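Local coordinates for protein DltD (Streptococcus thermophilus LMG 18311, PDB 7DXM) that probably acts as an O-acyltransferase in the dlt operon-mediated D-alanylation of lipoteichoic acid at the bacterial cell surface, at residues N236-D241 / S297-Y302; R50-H55 / F341-I346. All blocks are in the same frame, centred on the assembly; numbering follows the deposited sequence.

Contact 1: N236-D241 / S297-Y302; sequences NDFGID and SKWMAY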
ATOM      1  N   ASN A 236       5.114  12.627  25.866  1.00 67.01           N
ATOM      2  CA  ASN A 236       3.993  11.797  26.291  1.00 70.87           C
ATOM      3  C   ASN A 236       4.543  10.475  26.812  1.00 71.02           C
ATOM      4  O   ASN A 236       5.764  10.284  26.916  1.00 69.87           O
ATOM      5  CB  ASN A 236       3.003  11.576  25.149  1.00 71.60           C
ATOM      6  CG  ASN A 236       3.661  10.972  23.932  1.00 69.63           C
ATOM      7  OD1 ASN A 236       3.554   9.766  23.683  1.00 67.83           O
ATOM      8  ND2 ASN A 236       4.363  11.809  23.168  1.00 65.56           N
ATOM      9  N   ASP A 237       3.617   9.568  27.134  1.00 68.37           N
ATOM     10  CA  ASP A 237       3.903   8.255  27.681  1.00 70.40           C
ATOM     11  C   ASP A 237       3.547   7.147  26.709  1.00 74.56           C
ATOM     12  O   ASP A 237       3.661   5.966  27.060  1.00 80.83           O
ATOM     13  CB  ASP A 237       3.136   8.052  28.999  1.00 71.50           C
ATOM     14  CG  ASP A 237       3.652   8.946  30.126  1.00 78.99           C
ATOM     15  OD1 ASP A 237       4.835   9.350  30.068  1.00 76.91           O
ATOM     16  OD2 ASP A 237       2.876   9.249  31.064  1.00 83.04           O
ATOM     17  N   PHE A 238       3.093   7.489  25.511  1.00 70.51           N
ATOM     18  CA  PHE A 238       2.714   6.486  24.527  1.00 68.87           C
ATOM     19  C   PHE A 238       3.871   6.113  23.610  1.00 67.02           C
ATOM     20  O   PHE A 238       3.731   5.188  22.799  1.00 60.29           O
ATOM     21  CB  PHE A 238       1.534   6.991  23.695  1.00 62.59           C
ATOM     22  CG  PHE A 238       0.205   6.955  24.411  1.00 69.20           C
ATOM     23  CD1 PHE A 238      -0.545   5.770  24.468  1.00 72.18           C
ATOM     24  CD2 PHE A 238      -0.318   8.110  24.994  1.00 66.11           C
ATOM     25  CE1 PHE A 238      -1.786   5.740  25.110  1.00 68.04           C
ATOM     26  CE2 PHE A 238      -1.551   8.084  25.636  1.00 66.02           C
ATOM     27  CZ  PHE A 238      -2.287   6.905  25.694  1.00 64.38           C
ATOM     28  N   GLY A 239       5.006   6.801  23.746  1.00 68.57           N
ATOM     29  CA  GLY A 239       6.106   6.700  22.811  1.00 67.45           C
ATOM     30  C   GLY A 239       5.646   7.079  21.423  1.00 70.44           C
ATOM     31  O   GLY A 239       5.936   6.374  20.455  1.00 68.85           O
ATOM     32  N   ILE A 240       4.903   8.180  21.320  1.00 70.23           N
ATOM     33  CA  ILE A 240       4.400   8.690  20.052  1.00 57.50           C
ATOM     34  C   ILE A 240       5.196   9.925  19.688  1.00 54.40           C
ATOM     35  O   ILE A 240       5.505  10.751  20.554  1.00 54.78           O
ATOM     36  CB  ILE A 240       2.896   8.996  20.122  1.00 55.31           C
ATOM     37  CG1 ILE A 240       2.133   7.688  20.246  1.00 54.88           C
ATOM     38  CG2 ILE A 240       2.464   9.700  18.878  1.00 65.77           C
ATOM     39  CD1 ILE A 240       0.678   7.855  20.378  1.00 59.27           C
ATOM     40  N   ASP A 241       5.559  10.031  18.410  1.00 60.18           N
ATOM     41  CA  ASP A 241       6.387  11.139  17.945  1.00 63.24           C
ATOM     42  C   ASP A 241       5.806  12.478  18.390  1.00 60.77           C
ATOM     43  O   ASP A 241       4.587  12.683  18.382  1.00 59.85           O
ATOM     44  CB  ASP A 241       6.534  11.102  16.422  1.00 58.23           C
ATOM     45  CG  ASP A 241       7.316  12.275  15.899  1.00 66.05           C
ATOM     46  OD1 ASP A 241       6.729  13.379  15.833  1.00 70.63           O
ATOM     47  OD2 ASP A 241       8.518  12.104  15.565  1.00 65.17           O
ATOM     48  N   SER A 297       0.535  -0.821  21.351  1.00 68.13           N
ATOM     49  CA  SER A 297      -0.396  -1.539  22.213  1.00 67.82           C
ATOM     50  C   SER A 297      -0.785  -0.714  23.440  1.00 66.23           C
ATOM     51  O   SER A 297      -1.904  -0.869  23.943  1.00 66.81           O
ATOM     52  CB  SER A 297       0.202  -2.893  22.583  1.00 62.15           C
ATOM     53  OG  SER A 297       1.605  -2.769  22.693  1.00 65.74           O
ATOM     54  N   LYS A 298       0.107   0.165  23.923  1.00 54.17           N
ATOM     55  CA  LYS A 298      -0.279   1.183  24.899  1.00 61.56           C
ATOM     56  C   LYS A 298      -1.447   2.037  24.393  1.00 71.44           C
ATOM     57  O   LYS A 298      -2.412   2.326  25.124  1.00 68.95           O
ATOM     58  CB  LYS A 298       0.912   2.089  25.192  1.00 61.34           C
ATOM     59  CG  LYS A 298       2.026   1.468  25.984  1.00 63.75           C
ATOM     60  CD  LYS A 298       3.048   2.569  26.315  1.00 72.51           C
ATOM     61  CE  LYS A 298       4.376   2.039  26.860  1.00 75.19           C
ATOM     62  NZ  LYS A 298       5.390   3.145  26.940  1.00 79.06           N
ATOM     63  N   TRP A 299      -1.350   2.475  23.135  1.00 74.48           N
ATOM     64  CA  TRP A 299      -2.451   3.178  22.486  1.00 67.15           C
ATOM     65  C   TRP A 299      -3.704   2.302  22.422  1.00 61.86           C
ATOM     66  O   TRP A 299      -4.796   2.740  22.788  1.00 64.30           O
ATOM     67  CB  TRP A 299      -2.004   3.620  21.089  1.00 66.08           C
ATOM     68  CG  TRP A 299      -2.934   4.567  20.440  1.00 71.70           C
ATOM     69  CD1 TRP A 299      -3.707   4.346  19.330  1.00 66.98           C
ATOM     70  CD2 TRP A 299      -3.210   5.902  20.862  1.00 74.91           C
ATOM     71  NE1 TRP A 299      -4.452   5.469  19.045  1.00 66.21           N
ATOM     72  CE2 TRP A 299      -4.159   6.436  19.969  1.00 68.64           C
ATOM     73  CE3 TRP A 299      -2.745   6.702  21.907  1.00 70.50           C
ATOM     74  CZ2 TRP A 299      -4.647   7.721  20.097  1.00 69.17           C
ATOM     75  CZ3 TRP A 299      -3.236   7.986  22.026  1.00 69.25           C
ATOM     76  CH2 TRP A 299      -4.174   8.480  21.131  1.00 71.41           C
ATOM     77  N   MET A 300      -3.564   1.057  21.963  1.00 64.32           N
ATOM     78  CA  MET A 300      -4.714   0.154  21.898  1.00 70.43           C
ATOM     79  C   MET A 300      -5.388  -0.001  23.249  1.00 71.34           C
ATOM     80  O   MET A 300      -6.607  -0.204  23.326  1.00 66.94           O
ATOM     81  CB  MET A 300      -4.282  -1.224  21.418  1.00 66.20           C
ATOM     82  CG  MET A 300      -3.518  -1.273  20.144  1.00 57.47           C
ATOM     83  SD  MET A 300      -3.837  -2.916  19.503  1.00 64.83           S
ATOM     84  CE  MET A 300      -3.861  -3.869  21.028  1.00 73.62           C
ATOM     85  N   ALA A 301      -4.590   0.015  24.312  1.00 70.13           N
ATOM     86  CA  ALA A 301      -5.128   0.006  25.658  1.00 69.30           C
ATOM     87  C   ALA A 301      -5.952   1.261  25.905  1.00 68.10           C
ATOM     88  O   ALA A 301      -7.101   1.179  26.355  1.00 69.08           O
ATOM     89  CB  ALA A 301      -3.984  -0.108  26.665  1.00 69.67           C
ATOM     90  N   TYR A 302      -5.394   2.437  25.577  1.00 72.34           N
ATOM     91  CA  TYR A 302      -6.080   3.688  25.925  1.00 75.94           C
ATOM     92  C   TYR A 302      -7.344   3.898  25.106  1.00 76.38           C
ATOM     93  O   TYR A 302      -8.285   4.540  25.576  1.00 80.40           O
ATOM     94  CB  TYR A 302      -5.160   4.908  25.765  1.00 70.64           C
ATOM     95  CG  TYR A 302      -5.255   5.859  26.943  1.00 76.42           C
ATOM     96  CD1 TYR A 302      -4.948   5.387  28.240  1.00 82.70           C
ATOM     97  CD2 TYR A 302      -5.608   7.215  26.786  1.00 83.35           C
ATOM     98  CE1 TYR A 302      -5.010   6.214  29.380  1.00 87.81           C
ATOM     99  CE2 TYR A 302      -5.647   8.096  27.917  1.00 85.12           C
ATOM    100  CZ  TYR A 302      -5.371   7.575  29.234  1.00 86.59           C
ATOM    101  OH  TYR A 302      -5.429   8.379  30.394  1.00 84.03           O
TER
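Phe238 lies over the indole edge of Trp299, whose CE3 atom sits 3.5 Å from Phe238 CE1 beneath one face of the phenyl ring, off its centre toward the rim. The two rings form a T-shaped pair, with planes at 75° and the centroid of the indole six-membered ring 4.8 Å from that of Phe238. Phe238 in turn offers its own edge to Tyr302: its CZ atom comes within 3.4 Å of Tyr302 CG in an offset edge-to-face pair. The same ring edge borders the carbonyl of Lys298, so one phenyl group spans a full turn of helix 297-303 and completes a three-ring aromatic cluster. With CG of Phe238 anti to its carbonyl carbon (chi1 -75°), the ring is turned in toward the helix, although the bond from CA to CB runs alongside it. The extended chain of Lys298 carries NZ to Asp237 O, where it makes a weak hydrogen bond of 3.3 Å. Asn236 shapes the loop from within: its OD1 accepts from Phe238 N in an Asx turn and also from Ile240 N, while ND2 donates to Ile240 O at 3.0 Å, nearly straight at 171°. Ile240 CD1 meets Trp299 CE3 on the buried side, and both side chains continue onto Leu249 of helix 242-249. The loop thus leaves helix 218-231, packs against helix 297-303 just beyond strand 287-292, and ends at Asp241, the N-cap of helix 242-249.

Contact 2: R50-H55 / F341-I346; sequences RFDALH and FMQDTI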
ATOM      1  N   ARG A  50       6.679   8.372   7.177  1.00 51.06           N
ATOM      2  CA  ARG A  50       7.297   8.471   8.500  1.00 50.91           C
ATOM      3  C   ARG A  50       8.809   8.393   8.332  1.00 54.25           C
ATOM      4  O   ARG A  50       9.470   7.425   8.711  1.00 49.99           O
ATOM      5  CB  ARG A  50       6.774   7.401   9.447  1.00 51.81           C
ATOM      6  CG  ARG A  50       5.428   7.742  10.072  1.00 55.74           C
ATOM      7  CD  ARG A  50       4.376   7.618   8.997  1.00 58.57           C
ATOM      8  NE  ARG A  50       3.014   7.863   9.442  1.00 57.89           N
ATOM      9  CZ  ARG A  50       2.504   9.053   9.685  1.00 55.34           C
ATOM     10  NH1 ARG A  50       1.248   9.132  10.083  1.00 55.81           N
ATOM     11  NH2 ARG A  50       3.249  10.143   9.553  1.00 54.02           N
ATOM     12  N   PHE A  51       9.355   9.445   7.733  1.00 53.96           N
ATOM     13  CA  PHE A  51      10.788   9.478   7.523  1.00 51.29           C
ATOM     14  C   PHE A  51      11.483   9.566   8.868  1.00 54.93           C
ATOM     15  O   PHE A  51      11.017  10.258   9.783  1.00 56.40           O
ATOM     16  CB  PHE A  51      11.181  10.643   6.623  1.00 53.42           C
ATOM     17  CG  PHE A  51      10.594  10.550   5.245  1.00 53.24           C
ATOM     18  CD1 PHE A  51      11.159   9.717   4.294  1.00 55.07           C
ATOM     19  CD2 PHE A  51       9.467  11.274   4.911  1.00 55.57           C
ATOM     20  CE1 PHE A  51      10.611   9.606   3.033  1.00 47.57           C
ATOM     21  CE2 PHE A  51       8.909  11.173   3.656  1.00 53.81           C
ATOM     22  CZ  PHE A  51       9.481  10.338   2.714  1.00 48.82           C
ATOM     23  N   ASP A  52      12.536   8.773   9.003  1.00 55.86           N
ATOM     24  CA  ASP A  52      13.515   8.860  10.075  1.00 54.54           C
ATOM     25  C   ASP A  52      14.756   8.121   9.583  1.00 53.92           C
ATOM     26  O   ASP A  52      14.780   7.579   8.475  1.00 53.83           O
ATOM     27  CB  ASP A  52      12.976   8.290  11.394  1.00 53.14           C
ATOM     28  CG  ASP A  52      12.666   6.820  11.315  1.00 54.16           C
ATOM     29  OD1 ASP A  52      13.490   6.068  10.760  1.00 54.02           O
ATOM     30  OD2 ASP A  52      11.616   6.400  11.849  1.00 53.59           O
ATOM     31  N   ALA A  53      15.779   8.066  10.424  1.00 54.30           N
ATOM     32  CA  ALA A  53      17.053   7.570   9.934  1.00 51.24           C
ATOM     33  C   ALA A  53      16.999   6.106   9.496  1.00 48.38           C
ATOM     34  O   ALA A  53      17.865   5.691   8.727  1.00 46.44           O
ATOM     35  CB  ALA A  53      18.127   7.790  10.999  1.00 51.78           C
ATOM     36  N   LEU A  54      15.993   5.331   9.903  1.00 47.55           N
ATOM     37  CA  LEU A  54      15.913   3.908   9.560  1.00 48.97           C
ATOM     38  C   LEU A  54      14.914   3.574   8.443  1.00 49.25           C
ATOM     39  O   LEU A  54      14.787   2.395   8.074  1.00 44.28           O
ATOM     40  CB  LEU A  54      15.561   3.094  10.815  1.00 51.35           C
ATOM     41  CG  LEU A  54      16.430   3.204  12.078  1.00 48.49           C
ATOM     42  CD1 LEU A  54      17.904   3.079  11.769  1.00 48.38           C
ATOM     43  CD2 LEU A  54      16.165   4.489  12.834  1.00 52.80           C
ATOM     44  N   HIS A  55      14.176   4.565   7.941  1.00 48.81           N
ATOM     45  CA  HIS A  55      13.267   4.403   6.815  1.00 44.52           C
ATOM     46  C   HIS A  55      13.939   3.628   5.673  1.00 45.31           C
ATOM     47  O   HIS A  55      15.142   3.803   5.434  1.00 46.20           O
ATOM     48  CB  HIS A  55      12.854   5.803   6.360  1.00 49.58           C
ATOM     49  CG  HIS A  55      11.676   5.846   5.440  1.00 48.04           C
ATOM     50  ND1 HIS A  55      11.769   5.562   4.093  1.00 43.24           N
ATOM     51  CD2 HIS A  55      10.384   6.180   5.670  1.00 44.17           C
ATOM     52  CE1 HIS A  55      10.579   5.699   3.538  1.00 44.72           C
ATOM     53  NE2 HIS A  55       9.722   6.073   4.473  1.00 45.14           N
ATOM     54  N   PHE A 341       8.721   0.245  18.523  1.00 44.98           N
ATOM     55  CA  PHE A 341       8.379  -0.378  17.255  1.00 48.03           C
ATOM     56  C   PHE A 341       7.593   0.586  16.377  1.00 54.58           C
ATOM     57  O   PHE A 341       7.805   0.635  15.158  1.00 55.94           O
ATOM     58  CB  PHE A 341       7.586  -1.656  17.504  1.00 47.48           C
ATOM     59  CG  PHE A 341       7.735  -2.686  16.419  1.00 50.03           C
ATOM     60  CD1 PHE A 341       8.799  -3.585  16.432  1.00 50.64           C
ATOM     61  CD2 PHE A 341       6.808  -2.770  15.393  1.00 49.56           C
ATOM     62  CE1 PHE A 341       8.930  -4.536  15.446  1.00 51.14           C
ATOM     63  CE2 PHE A 341       6.930  -3.716  14.400  1.00 50.11           C
ATOM     64  CZ  PHE A 341       7.998  -4.612  14.427  1.00 54.25           C
ATOM     65  N   MET A 342       6.691   1.368  16.975  1.00 50.67           N
ATOM     66  CA  MET A 342       5.867   2.310  16.233  1.00 47.72           C
ATOM     67  C   MET A 342       6.428   3.713  16.362  1.00 54.36           C
ATOM     68  O   MET A 342       6.990   4.076  17.403  1.00 55.13           O
ATOM     69  CB  MET A 342       4.432   2.309  16.742  1.00 52.22           C
ATOM     70  CG  MET A 342       3.864   0.956  16.941  1.00 51.61           C
ATOM     71  SD  MET A 342       3.258   0.385  15.366  1.00 53.43           S
ATOM     72  CE  MET A 342       4.625  -0.550  14.804  1.00 55.14           C
ATOM     73  N   GLN A 343       6.261   4.507  15.288  1.00 55.76           N
ATOM     74  CA  GLN A 343       6.613   5.923  15.331  1.00 52.98           C
ATOM     75  C   GLN A 343       5.436   6.795  15.747  1.00 53.05           C
ATOM     76  O   GLN A 343       5.623   7.806  16.429  1.00 56.22           O
ATOM     77  CB  GLN A 343       7.146   6.383  13.977  1.00 50.75           C
ATOM     78  CG  GLN A 343       7.611   7.832  14.032  1.00 56.79           C
ATOM     79  CD  GLN A 343       8.193   8.334  12.733  1.00 57.45           C
ATOM     80  OE1 GLN A 343       9.129   7.748  12.198  1.00 58.87           O
ATOM     81  NE2 GLN A 343       7.640   9.432  12.216  1.00 60.08           N
ATOM     82  N   ASP A 344       4.228   6.417  15.342  1.00 57.00           N
ATOM     83  CA  ASP A 344       2.996   7.096  15.729  1.00 58.57           C
ATOM     84  C   ASP A 344       2.143   6.096  16.482  1.00 65.36           C
ATOM     85  O   ASP A 344       2.656   5.210  17.179  1.00 63.86           O
ATOM     86  CB  ASP A 344       2.136   7.502  14.527  1.00 52.42           C
ATOM     87  CG  ASP A 344       2.892   8.250  13.476  1.00 65.70           C
ATOM     88  OD1 ASP A 344       3.683   9.203  13.789  1.00 63.54           O
ATOM     89  OD2 ASP A 344       2.666   7.861  12.305  1.00 68.05           O
ATOM     90  N   THR A 345       0.826   6.236  16.284  1.00 60.48           N
ATOM     91  CA  THR A 345      -0.165   5.322  16.826  1.00 55.19           C
ATOM     92  C   THR A 345      -0.231   4.030  16.021  1.00 59.84           C
ATOM     93  O   THR A 345      -0.153   2.942  16.593  1.00 62.61           O
ATOM     94  CB  THR A 345      -1.535   5.996  16.839  1.00 61.75           C
ATOM     95  OG1 THR A 345      -1.930   6.290  15.495  1.00 61.90           O
ATOM     96  CG2 THR A 345      -1.488   7.290  17.619  1.00 61.90           C
ATOM     97  N   ILE A 346      -0.393   4.123  14.695  1.00 57.61           N
ATOM     98  CA  ILE A 346      -0.626   2.940  13.860  1.00 52.30           C
ATOM     99  C   ILE A 346       0.397   2.775  12.742  1.00 50.77           C
ATOM    100  O   ILE A 346       0.192   1.965  11.827  1.00 48.76           O
ATOM    101  CB  ILE A 346      -2.030   2.973  13.246  1.00 49.18           C
ATOM    102  CG1 ILE A 346      -2.170   4.193  12.337  1.00 48.33           C
ATOM    103  CG2 ILE A 346      -3.048   2.972  14.308  1.00 48.14           C
ATOM    104  CD1 ILE A 346      -3.280   4.033  11.351  1.00 44.40           C
TER
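Asp52, whose carboxylate lies against the side-chain amide of Gln343, has an oxygen held by its own loop: OD1 accepts from Leu54 N at 2.7 Å and weakly from His55 N. The first bond makes an Asx turn, which overlaps the type I turn from Asp52 to His55, where His55 N also donates to Asp52 O at 3.1 Å. The carboxylate is further fixed because OD2 accepts from the backbone N of Trp350. Gln343 reaches across with CG anti to its backbone N (chi1 -176°) and an extended chain, bringing its CD within 3.7 Å of Arg50 CB, while the carboxylate and amide planes stand 48° apart. Asp344 and His347 are spaced as in the Asp-x-x-His element of SGNH hydrolases, the clan to which DltD belongs, and with Ser46 they are arranged consistently with a catalytic triad; a weak hydrogen bond links Asp344 OD2 and His347 ND1, although the position of OD2 is less certain. Arg50, bent at chi2 (72°), lays one face of its guanidinium over this carboxylate. The resulting salt bridge, Arg50 NE to Asp344 OD2 at 2.9 Å, is one of charges alone, since the oxygen stands well out of the guanidinium plane, and its length is doubtful. Arg50 NH1 also pairs with a bound sulfate, probably from the crystallisation liquor, beside the putative active site.

How the contacts relate
From the N terminus, the chain leaves strand 39-43 and enters the 50-55 loop, whose partner, 341-346, comes only after strand 329-331; contact 2 therefore closes a loop of 285 residues. Contact 1 is nested inside it, joining the loop after helix 218-231 to helix 297-303 across 55 residues. Their centres are 14 Å apart, and they touch directly: Asp241 N probably donates a hydrogen bond to Gln343 O at 3.0 Å, and Ile240 and Trp299 pack on Thr345. The 341-346 loop is therefore shared ground, facing 50-55 within contact 2 and touching both segments of contact 1, and it links the putative active-site loops, which follow strands 39-43 and 329-331 of the parallel sheet, to helix 297-303.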